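Local coordinates for protein ubiquitin-conjugating enzyme E2-21 kDa (Pichia angusta, PDB 5NL8) that serves as a peroxisomal ubiquitin-conjugating (E2) enzyme, probably taking ubiquitin from E1 as a thioester and passing it to proteins such as the import receptor PEX5, at residues S56-K64 / Y171-I179. Sequence-based numbering, arbitrary orientation.
Sequences SPFEDALWK and YKDLVHYYI
Val-175 lays CG1 over one face of the Phe-58 ring, a CH-pi contact 4.1 Å from the centroid, while the hydroxyl of Tyr-171 and CH2 of Trp-63 lie at that ring's edge. Phe-58 O lies in plane at the edge of the indole of Trp-63, whose NE1 is bonded to Lys-107 O. With CG anti to the backbone N (chi1 -167°), Tyr-171 swings out to meet Pro-57 with its ring edge, CE1 3.9 Å from Pro-57 CG. Pro-57, second in the type I turn from Ser-56 to Glu-59, presses on the helix: its CB sits 3.8 Å from Lys-172 CG, the side chains crossing at about a right angle, and its carbonyl O points between His-176 CD2 and Ile-179 CD1, Val-175 CG1 to its flank, without a hydrogen bond. One turn on, Ile-179 sets CD1 3.8 Å from Trp-63 CH2 and 3.9 Å from Ala-61 CB. An alanine here would lack CG1, CG2 and CD1 and would probably open a gap between the helix and the surface of indole and Ala-61. In this UBC fold, the contact packs the C-terminal helix 168-181 against the turn leading into strand 62-68, away from the predicted active-site Cys-121.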
ATOM      1  N   SER A  56       5.337 -13.899  -2.168  1.00 41.59           N
ATOM      2  CA  SER A  56       6.247 -12.913  -1.600  1.00 38.37           C
ATOM      3  C   SER A  56       6.216 -13.060  -0.082  1.00 32.76           C
ATOM      4  O   SER A  56       5.289 -13.659   0.462  1.00 42.53           O
ATOM      5  CB  SER A  56       5.856 -11.495  -2.026  1.00 34.84           C
ATOM      6  OG  SER A  56       4.656 -11.082  -1.396  1.00 46.54           O
ATOM      7  N   PRO A  57       7.231 -12.534   0.616  1.00 43.35           N
ATOM      8  CA  PRO A  57       7.168 -12.609   2.081  1.00 42.49           C
ATOM      9  C   PRO A  57       6.014 -11.794   2.668  1.00 38.88           C
ATOM     10  O   PRO A  57       5.697 -11.950   3.846  1.00 49.73           O
ATOM     11  CB  PRO A  57       8.523 -12.040   2.523  1.00 43.02           C
ATOM     12  CG  PRO A  57       9.036 -11.282   1.341  1.00 46.42           C
ATOM     13  CD  PRO A  57       8.524 -12.013   0.145  1.00 41.44           C
ATOM     14  N   PHE A  58       5.386 -10.954   1.852  1.00 39.25           N
ATOM     15  CA  PHE A  58       4.280 -10.120   2.312  1.00 32.82           C
ATOM     16  C   PHE A  58       2.924 -10.805   2.151  1.00 37.53           C
ATOM     17  O   PHE A  58       1.897 -10.225   2.498  1.00 44.08           O
ATOM     18  CB  PHE A  58       4.264  -8.789   1.551  1.00 31.03           C
ATOM     19  CG  PHE A  58       5.521  -7.978   1.705  1.00 36.82           C
ATOM     20  CD1 PHE A  58       5.666  -7.088   2.759  1.00 39.26           C
ATOM     21  CD2 PHE A  58       6.554  -8.097   0.790  1.00 39.30           C
ATOM     22  CE1 PHE A  58       6.823  -6.339   2.900  1.00 35.79           C
ATOM     23  CE2 PHE A  58       7.713  -7.350   0.928  1.00 37.86           C
ATOM     24  CZ  PHE A  58       7.846  -6.472   1.983  1.00 33.51           C
ATOM     25  N   GLU A  59       2.918 -12.031   1.628  1.00 39.61           N
ATOM     26  CA  GLU A  59       1.667 -12.700   1.253  1.00 44.97           C
ATOM     27  C   GLU A  59       0.728 -12.928   2.438  1.00 43.58           C
ATOM     28  O   GLU A  59       1.176 -13.118   3.569  1.00 42.08           O
ATOM     29  CB  GLU A  59       1.956 -14.043   0.565  1.00 38.87           C
ATOM     30  CG  GLU A  59       2.464 -15.135   1.494  1.00 49.36           C
ATOM     31  CD  GLU A  59       2.650 -16.470   0.785  1.00 74.89           C
ATOM     32  OE1 GLU A  59       2.957 -17.470   1.472  1.00 81.33           O
ATOM     33  OE2 GLU A  59       2.490 -16.523  -0.454  1.00 68.91           O
ATOM     34  N   ASP A  60      -0.575 -12.896   2.155  1.00 45.22           N
ATOM     35  CA  ASP A  60      -1.621 -13.154   3.147  1.00 52.78           C
ATOM     36  C   ASP A  60      -1.557 -12.220   4.356  1.00 55.15           C
ATOM     37  O   ASP A  60      -1.632 -12.664   5.503  1.00 58.48           O
ATOM     38  CB  ASP A  60      -1.563 -14.609   3.616  1.00 68.17           C
ATOM     39  CG  ASP A  60      -2.030 -15.582   2.551  1.00 88.95           C
ATOM     40  OD1 ASP A  60      -2.953 -15.229   1.785  1.00 88.37           O
ATOM     41  OD2 ASP A  60      -1.475 -16.699   2.481  1.00100.80           O
ATOM     42  N   ALA A  61      -1.419 -10.927   4.090  1.00 37.92           N
ATOM     43  CA  ALA A  61      -1.491  -9.910   5.131  1.00 37.77           C
ATOM     44  C   ALA A  61      -1.931  -8.605   4.494  1.00 34.66           C
ATOM     45  O   ALA A  61      -1.657  -8.367   3.318  1.00 38.92           O
ATOM     46  CB  ALA A  61      -0.151  -9.751   5.834  1.00 35.60           C
ATOM     47  N   LEU A  62      -2.618  -7.765   5.262  1.00 29.87           N
ATOM     48  CA  LEU A  62      -3.185  -6.533   4.719  1.00 29.04           C
ATOM     49  C   LEU A  62      -2.445  -5.282   5.194  1.00 34.40           C
ATOM     50  O   LEU A  62      -1.973  -5.220   6.331  1.00 34.16           O
ATOM     51  CB  LEU A  62      -4.664  -6.425   5.094  1.00 34.40           C
ATOM     52  CG  LEU A  62      -5.569  -7.604   4.726  1.00 36.37           C
ATOM     53  CD1 LEU A  62      -6.966  -7.400   5.292  1.00 28.08           C
ATOM     54  CD2 LEU A  62      -5.627  -7.790   3.222  1.00 34.45           C
ATOM     55  N   TRP A  63      -2.353  -4.290   4.314  1.00 32.31           N
ATOM     56  CA  TRP A  63      -1.800  -2.986   4.665  1.00 27.12           C
ATOM     57  C   TRP A  63      -2.718  -1.848   4.231  1.00 26.41           C
ATOM     58  O   TRP A  63      -3.444  -1.955   3.239  1.00 29.49           O
ATOM     59  CB  TRP A  63      -0.420  -2.789   4.039  1.00 27.41           C
ATOM     60  CG  TRP A  63       0.670  -3.475   4.781  1.00 32.26           C
ATOM     61  CD1 TRP A  63       1.420  -2.958   5.795  1.00 21.06           C
ATOM     62  CD2 TRP A  63       1.138  -4.810   4.567  1.00 26.49           C
ATOM     63  NE1 TRP A  63       2.336  -3.891   6.226  1.00 26.99           N
ATOM     64  CE2 TRP A  63       2.184  -5.037   5.491  1.00 32.27           C
ATOM     65  CE3 TRP A  63       0.785  -5.836   3.687  1.00 31.02           C
ATOM     66  CZ2 TRP A  63       2.872  -6.248   5.559  1.00 29.28           C
ATOM     67  CZ3 TRP A  63       1.469  -7.041   3.755  1.00 29.67           C
ATOM     68  CH2 TRP A  63       2.501  -7.235   4.685  1.00 30.07           C
ATOM     69  N   LYS A  64      -2.669  -0.755   4.987  1.00 35.02           N
ATOM     70  CA  LYS A  64      -3.462   0.429   4.693  1.00 34.26           C
ATOM     71  C   LYS A  64      -2.598   1.477   4.003  1.00 28.66           C
ATOM     72  O   LYS A  64      -1.403   1.601   4.284  1.00 30.19           O
ATOM     73  CB  LYS A  64      -4.073   1.001   5.974  1.00 34.22           C
ATOM     74  CG  LYS A  64      -5.507   1.490   5.840  1.00 53.96           C
ATOM     75  CD  LYS A  64      -6.337   1.059   7.047  1.00 65.53           C
ATOM     76  CE  LYS A  64      -7.793   1.494   6.933  1.00 67.79           C
ATOM     77  NZ  LYS A  64      -7.941   2.978   6.942  1.00 60.42           N
ATOM     78  N   TYR A 171      15.557 -11.444   5.217  1.00 47.90           N
ATOM     79  CA  TYR A 171      14.514 -10.585   4.664  1.00 44.09           C
ATOM     80  C   TYR A 171      13.122 -11.110   5.031  1.00 36.83           C
ATOM     81  O   TYR A 171      12.327 -10.431   5.711  1.00 42.37           O
ATOM     82  CB  TYR A 171      14.695 -10.521   3.144  1.00 38.96           C
ATOM     83  CG  TYR A 171      13.927  -9.454   2.401  1.00 37.50           C
ATOM     84  CD1 TYR A 171      12.620  -9.669   1.989  1.00 47.67           C
ATOM     85  CD2 TYR A 171      14.533  -8.251   2.059  1.00 36.30           C
ATOM     86  CE1 TYR A 171      11.923  -8.703   1.285  1.00 45.15           C
ATOM     87  CE2 TYR A 171      13.846  -7.279   1.357  1.00 33.25           C
ATOM     88  CZ  TYR A 171      12.540  -7.511   0.974  1.00 43.61           C
ATOM     89  OH  TYR A 171      11.850  -6.549   0.273  1.00 44.59           O
ATOM     90  N   LYS A 172      12.853 -12.337   4.588  1.00 40.58           N
ATOM     91  CA  LYS A 172      11.588 -13.013   4.858  1.00 45.73           C
ATOM     92  C   LYS A 172      11.269 -13.064   6.350  1.00 42.39           C
ATOM     93  O   LYS A 172      10.150 -12.763   6.762  1.00 55.36           O
ATOM     94  CB  LYS A 172      11.613 -14.437   4.292  1.00 60.23           C
ATOM     95  CG  LYS A 172      11.364 -14.535   2.792  1.00 75.29           C
ATOM     96  CD  LYS A 172      11.555 -15.968   2.303  1.00 86.74           C
ATOM     97  CE  LYS A 172      11.505 -16.060   0.783  1.00 90.77           C
ATOM     98  NZ  LYS A 172      10.325 -15.352   0.209  1.00 88.31           N
ATOM     99  N   ASP A 173      12.259 -13.448   7.152  1.00 43.16           N
ATOM    100  CA  ASP A 173      12.088 -13.565   8.599  1.00 48.48           C
ATOM    101  C   ASP A 173      11.725 -12.231   9.245  1.00 44.98           C
ATOM    102  O   ASP A 173      10.904 -12.180  10.161  1.00 49.15           O
ATOM    103  CB  ASP A 173      13.357 -14.118   9.246  1.00 57.87           C
ATOM    104  CG  ASP A 173      13.531 -15.603   9.011  1.00 80.52           C
ATOM    105  OD1 ASP A 173      14.499 -16.180   9.551  1.00 81.04           O
ATOM    106  OD2 ASP A 173      12.698 -16.195   8.292  1.00 91.02           O
ATOM    107  N   LEU A 174      12.343 -11.158   8.766  1.00 40.31           N
ATOM    108  CA  LEU A 174      12.062  -9.824   9.283  1.00 43.94           C
ATOM    109  C   LEU A 174      10.616  -9.421   8.969  1.00 38.96           C
ATOM    110  O   LEU A 174       9.857  -9.015   9.868  1.00 40.25           O
ATOM    111  CB  LEU A 174      13.048  -8.810   8.699  1.00 49.73           C
ATOM    112  CG  LEU A 174      13.564  -7.697   9.612  1.00 54.01           C
ATOM    113  CD1 LEU A 174      13.981  -8.244  10.968  1.00 46.61           C
ATOM    114  CD2 LEU A 174      14.722  -6.980   8.949  1.00 57.24           C
ATOM    115  N   VAL A 175      10.233  -9.553   7.697  1.00 33.86           N
ATOM    116  CA  VAL A 175       8.864  -9.215   7.296  1.00 31.06           C
ATOM    117  C   VAL A 175       7.847 -10.024   8.106  1.00 30.80           C
ATOM    118  O   VAL A 175       6.883  -9.470   8.645  1.00 37.68           O
ATOM    119  CB  VAL A 175       8.632  -9.451   5.789  1.00 32.97           C
ATOM    120  CG1 VAL A 175       7.213  -9.084   5.407  1.00 30.74           C
ATOM    121  CG2 VAL A 175       9.622  -8.636   4.964  1.00 32.98           C
ATOM    122  N   HIS A 176       8.084 -11.330   8.206  1.00 29.65           N
ATOM    123  CA  HIS A 176       7.242 -12.216   9.009  1.00 39.60           C
ATOM    124  C   HIS A 176       7.148 -11.739  10.460  1.00 41.78           C
ATOM    125  O   HIS A 176       6.071 -11.775  11.062  1.00 42.89           O
ATOM    126  CB  HIS A 176       7.773 -13.656   8.969  1.00 41.83           C
ATOM    127  CG  HIS A 176       7.509 -14.364   7.678  1.00 56.45           C
ATOM    128  ND1 HIS A 176       8.101 -15.571   7.354  1.00 63.48           N
ATOM    129  CD2 HIS A 176       6.719 -14.046   6.626  1.00 58.86           C
ATOM    130  CE1 HIS A 176       7.686 -15.958   6.164  1.00 62.53           C
ATOM    131  NE2 HIS A 176       6.846 -15.050   5.697  1.00 55.46           N
ATOM    132  N   TYR A 177       8.272 -11.292  11.014  1.00 32.27           N
ATOM    133  CA  TYR A 177       8.294 -10.779  12.383  1.00 32.87           C
ATOM    134  C   TYR A 177       7.362  -9.586  12.553  1.00 35.53           C
ATOM    135  O   TYR A 177       6.537  -9.551  13.478  1.00 42.94           O
ATOM    136  CB  TYR A 177       9.713 -10.385  12.793  1.00 44.01           C
ATOM    137  CG  TYR A 177       9.794  -9.691  14.140  1.00 43.95           C
ATOM    138  CD1 TYR A 177       9.647 -10.406  15.324  1.00 50.42           C
ATOM    139  CD2 TYR A 177      10.022  -8.322  14.226  1.00 42.92           C
ATOM    140  CE1 TYR A 177       9.724  -9.777  16.558  1.00 50.61           C
ATOM    141  CE2 TYR A 177      10.101  -7.684  15.457  1.00 49.16           C
ATOM    142  CZ  TYR A 177       9.951  -8.417  16.618  1.00 55.78           C
ATOM    143  OH  TYR A 177      10.027  -7.791  17.840  1.00 66.72           O
ATOM    144  N   TYR A 178       7.485  -8.602  11.668  1.00 35.54           N
ATOM    145  CA  TYR A 178       6.638  -7.421  11.816  1.00 34.16           C
ATOM    146  C   TYR A 178       5.163  -7.744  11.557  1.00 37.14           C
ATOM    147  O   TYR A 178       4.286  -7.200  12.227  1.00 34.00           O
ATOM    148  CB  TYR A 178       7.130  -6.288  10.911  1.00 29.83           C
ATOM    149  CG  TYR A 178       8.338  -5.593  11.501  1.00 32.30           C
ATOM    150  CD1 TYR A 178       8.189  -4.575  12.437  1.00 31.74           C
ATOM    151  CD2 TYR A 178       9.627  -5.979  11.151  1.00 32.82           C
ATOM    152  CE1 TYR A 178       9.292  -3.951  12.997  1.00 32.86           C
ATOM    153  CE2 TYR A 178      10.734  -5.361  11.704  1.00 31.33           C
ATOM    154  CZ  TYR A 178      10.560  -4.349  12.626  1.00 30.15           C
ATOM    155  OH  TYR A 178      11.661  -3.737  13.171  1.00 40.86           O
ATOM    156  N   ILE A 179       4.888  -8.650  10.622  1.00 32.80           N
ATOM    157  CA  ILE A 179       3.514  -9.093  10.382  1.00 28.55           C
ATOM    158  C   ILE A 179       2.920  -9.755  11.629  1.00 36.09           C
ATOM    159  O   ILE A 179       1.777  -9.500  12.005  1.00 35.89           O
ATOM    160  CB  ILE A 179       3.429 -10.085   9.200  1.00 36.73           C
ATOM    161  CG1 ILE A 179       3.701  -9.370   7.878  1.00 28.71           C
ATOM    162  CG2 ILE A 179       2.059 -10.751   9.145  1.00 36.94           C
ATOM    163  CD1 ILE A 179       3.618 -10.275   6.676  1.00 33.55           C
TER